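Local coordinates for pyruvate kinase (PDB 4DRS), which probably catalyses the last step of glycolysis, moving the phosphoryl group of phosphoenolpyruvate to ADP to give pyruvate and ATP, at residues T46-T51 against D373-M378. Sequence-based numbering, arbitrary orientation.
Sequences TQIICT and DAVNVM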
ATOM      1  N   THR A  46       1.186 -16.387 -22.895  1.00 37.18           N
ATOM      2  CA  THR A  46       0.667 -17.688 -22.508  1.00 37.12           C
ATOM      3  C   THR A  46       0.901 -18.714 -23.613  1.00 36.89           C
ATOM      4  O   THR A  46       0.571 -18.483 -24.776  1.00 37.01           O
ATOM      5  CB  THR A  46      -0.826 -17.610 -22.157  1.00 37.38           C
ATOM      6  OG1 THR A  46      -1.031 -16.540 -21.227  1.00 38.03           O
ATOM      7  CG2 THR A  46      -1.313 -18.925 -21.530  1.00 37.25           C
ATOM      8  N   GLN A  47       1.490 -19.839 -23.230  1.00 36.12           N
ATOM      9  CA  GLN A  47       1.800 -20.904 -24.166  1.00 36.06           C
ATOM     10  C   GLN A  47       0.548 -21.707 -24.498  1.00 36.19           C
ATOM     11  O   GLN A  47      -0.387 -21.787 -23.696  1.00 36.16           O
ATOM     12  CB  GLN A  47       2.885 -21.813 -23.587  1.00 36.06           C
ATOM     13  CG  GLN A  47       4.160 -21.091 -23.157  1.00 36.01           C
ATOM     14  CD  GLN A  47       5.061 -20.680 -24.316  1.00 36.43           C
ATOM     15  OE1 GLN A  47       4.688 -20.774 -25.490  1.00 36.46           O
ATOM     16  NE2 GLN A  47       6.265 -20.216 -23.983  1.00 36.51           N
ATOM     17  N   ILE A  48       0.535 -22.298 -25.687  1.00 36.53           N
ATOM     18  CA  ILE A  48      -0.620 -23.055 -26.154  1.00 36.60           C
ATOM     19  C   ILE A  48      -0.230 -24.489 -26.474  1.00 37.34           C
ATOM     20  O   ILE A  48       0.662 -24.736 -27.292  1.00 37.45           O
ATOM     21  CB  ILE A  48      -1.285 -22.392 -27.384  1.00 36.45           C
ATOM     22  CG1 ILE A  48      -1.915 -21.051 -26.995  1.00 36.11           C
ATOM     23  CG2 ILE A  48      -2.328 -23.315 -27.999  1.00 36.97           C
ATOM     24  CD1 ILE A  48      -2.476 -20.262 -28.161  1.00 36.73           C
ATOM     25  N   ILE A  49      -0.906 -25.423 -25.808  1.00 33.78           N
ATOM     26  CA  ILE A  49      -0.775 -26.848 -26.084  1.00 34.11           C
ATOM     27  C   ILE A  49      -1.946 -27.310 -26.954  1.00 34.39           C
ATOM     28  O   ILE A  49      -3.103 -27.004 -26.653  1.00 34.77           O
ATOM     29  CB  ILE A  49      -0.739 -27.679 -24.781  1.00 34.20           C
ATOM     30  CG1 ILE A  49       0.422 -27.235 -23.885  1.00 34.20           C
ATOM     31  CG2 ILE A  49      -0.631 -29.169 -25.099  1.00 34.14           C
ATOM     32  CD1 ILE A  49       0.497 -27.961 -22.555  1.00 33.88           C
ATOM     33  N   CYS A  50      -1.640 -28.032 -28.031  1.00 34.45           N
ATOM     34  CA  CYS A  50      -2.670 -28.620 -28.898  1.00 35.71           C
ATOM     35  C   CYS A  50      -2.557 -30.127 -28.897  1.00 35.58           C
ATOM     36  O   CYS A  50      -1.466 -30.675 -29.043  1.00 35.12           O
ATOM     37  CB  CYS A  50      -2.549 -28.126 -30.342  1.00 36.39           C
ATOM     38  SG  CYS A  50      -2.700 -26.345 -30.547  1.00 39.27           S
ATOM     39  N   THR A  51      -3.695 -30.791 -28.731  1.00 36.89           N
ATOM     40  CA  THR A  51      -3.758 -32.239 -28.791  1.00 38.21           C
ATOM     41  C   THR A  51      -3.856 -32.656 -30.245  1.00 39.31           C
ATOM     42  O   THR A  51      -4.734 -32.187 -30.978  1.00 39.90           O
ATOM     43  CB  THR A  51      -4.967 -32.778 -28.008  1.00 39.25           C
ATOM     44  OG1 THR A  51      -4.922 -32.270 -26.667  1.00 38.97           O
ATOM     45  CG2 THR A  51      -4.955 -34.303 -27.980  1.00 39.18           C
ATOM     46  N   ASP A 373      -9.206 -22.722 -36.625  1.00 71.86           N
ATOM     47  CA  ASP A 373      -9.989 -21.603 -36.096  1.00 70.64           C
ATOM     48  C   ASP A 373      -9.866 -21.472 -34.575  1.00 67.04           C
ATOM     49  O   ASP A 373      -9.669 -20.371 -34.059  1.00 65.78           O
ATOM     50  CB  ASP A 373     -11.463 -21.741 -36.497  1.00 74.68           C
ATOM     51  CG  ASP A 373     -11.695 -21.504 -37.982  1.00 78.78           C
ATOM     52  OD1 ASP A 373     -11.129 -20.533 -38.535  1.00 80.19           O
ATOM     53  OD2 ASP A 373     -12.457 -22.287 -38.595  1.00 80.89           O
ATOM     54  N   ALA A 374      -9.968 -22.601 -33.875  1.00 63.42           N
ATOM     55  CA  ALA A 374      -9.919 -22.638 -32.413  1.00 60.47           C
ATOM     56  C   ALA A 374      -8.615 -22.085 -31.835  1.00 57.73           C
ATOM     57  O   ALA A 374      -8.640 -21.189 -30.986  1.00 55.63           O
ATOM     58  CB  ALA A 374     -10.180 -24.051 -31.905  1.00 61.09           C
ATOM     59  N   VAL A 375      -7.485 -22.613 -32.306  1.00 55.54           N
ATOM     60  CA  VAL A 375      -6.164 -22.167 -31.866  1.00 53.39           C
ATOM     61  C   VAL A 375      -6.015 -20.661 -32.043  1.00 52.65           C
ATOM     62  O   VAL A 375      -5.568 -19.960 -31.132  1.00 51.47           O
ATOM     63  CB  VAL A 375      -5.032 -22.875 -32.639  1.00 53.29           C
ATOM     64  CG1 VAL A 375      -3.670 -22.479 -32.089  1.00 52.15           C
ATOM     65  CG2 VAL A 375      -5.198 -24.379 -32.570  1.00 55.04           C
ATOM     66  N   ASN A 376      -6.398 -20.178 -33.219  1.00 52.91           N
ATOM     67  CA  ASN A 376      -6.273 -18.774 -33.564  1.00 53.47           C
ATOM     68  C   ASN A 376      -7.100 -17.878 -32.640  1.00 51.96           C
ATOM     69  O   ASN A 376      -6.616 -16.855 -32.154  1.00 49.63           O
ATOM     70  CB  ASN A 376      -6.652 -18.562 -35.030  1.00 56.03           C
ATOM     71  CG  ASN A 376      -6.248 -17.198 -35.537  1.00 57.60           C
ATOM     72  OD1 ASN A 376      -6.996 -16.229 -35.404  1.00 58.86           O
ATOM     73  ND2 ASN A 376      -5.058 -17.114 -36.118  1.00 58.89           N
ATOM     74  N   VAL A 377      -8.342 -18.284 -32.400  1.00 51.87           N
ATOM     75  CA  VAL A 377      -9.218 -17.636 -31.427  1.00 52.89           C
ATOM     76  C   VAL A 377      -8.591 -17.639 -30.020  1.00 51.11           C
ATOM     77  O   VAL A 377      -8.472 -16.585 -29.385  1.00 49.52           O
ATOM     78  CB  VAL A 377     -10.617 -18.308 -31.430  1.00 54.62           C
ATOM     79  CG1 VAL A 377     -11.388 -18.029 -30.145  1.00 53.98           C
ATOM     80  CG2 VAL A 377     -11.413 -17.860 -32.650  1.00 56.39           C
ATOM     81  N   MET A 378      -8.174 -18.818 -29.561  1.00 50.23           N
ATOM     82  CA  MET A 378      -7.581 -18.977 -28.234  1.00 50.69           C
ATOM     83  C   MET A 378      -6.360 -18.073 -28.062  1.00 48.09           C
ATOM     84  O   MET A 378      -6.193 -17.435 -27.020  1.00 45.66           O
ATOM     85  CB  MET A 378      -7.218 -20.447 -27.973  1.00 54.15           C
ATOM     86  CG  MET A 378      -6.986 -20.778 -26.502  1.00 58.89           C
ATOM     87  SD  MET A 378      -7.101 -22.533 -26.065  1.00 67.76           S
ATOM     88  CE  MET A 378      -5.520 -23.144 -26.640  1.00 62.19           C
TER
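Ile48 and Cys50 meet Val375 and Met378 without any ring, side-chain amide or carboxylate in the interface; a planar group that comes near is the peptide carbonyl of Val375, its O a loose 4.3 Å from Ile48 CD1. The setting is a TIM barrel at its closing seam: strand 47-51, first of the eight parallel strands, lies beside the last, 358-361, and helix 371-386, which follows that last strand, packs over both. The geometry supports this reading: the helix segment runs nearly antiparallel to the strand (164°), as expected in a β/α barrel, with axes 10.3 Å apart. Met378 also touches Val359 and Leu361 of strand 358-361. The join is apolar, made by methyl groups and the Cys50 sulfur, with 197 Å² buried in total; no hydrogen bond crosses it. The closest CA atoms across the two segments are those of Cys50 and Val375, 7.9 Å apart, and here Val375 CG2 meets Cys50 SG at 3.8 Å. Thr51 OG1 is hydrogen-bonded to both Leu361 O and Arg74 NH1; Arg74 binds ADP in another structure of this enzyme, though no ADP is bound to this chain. Three residues along the helix from Val375, the side chains of Met378 and Ile48 lie alongside each other, pointing opposite ways; Met378's extended start and bend at chi3 (78°) bring its methyl CE to 3.5 Å from Ile48 CG2.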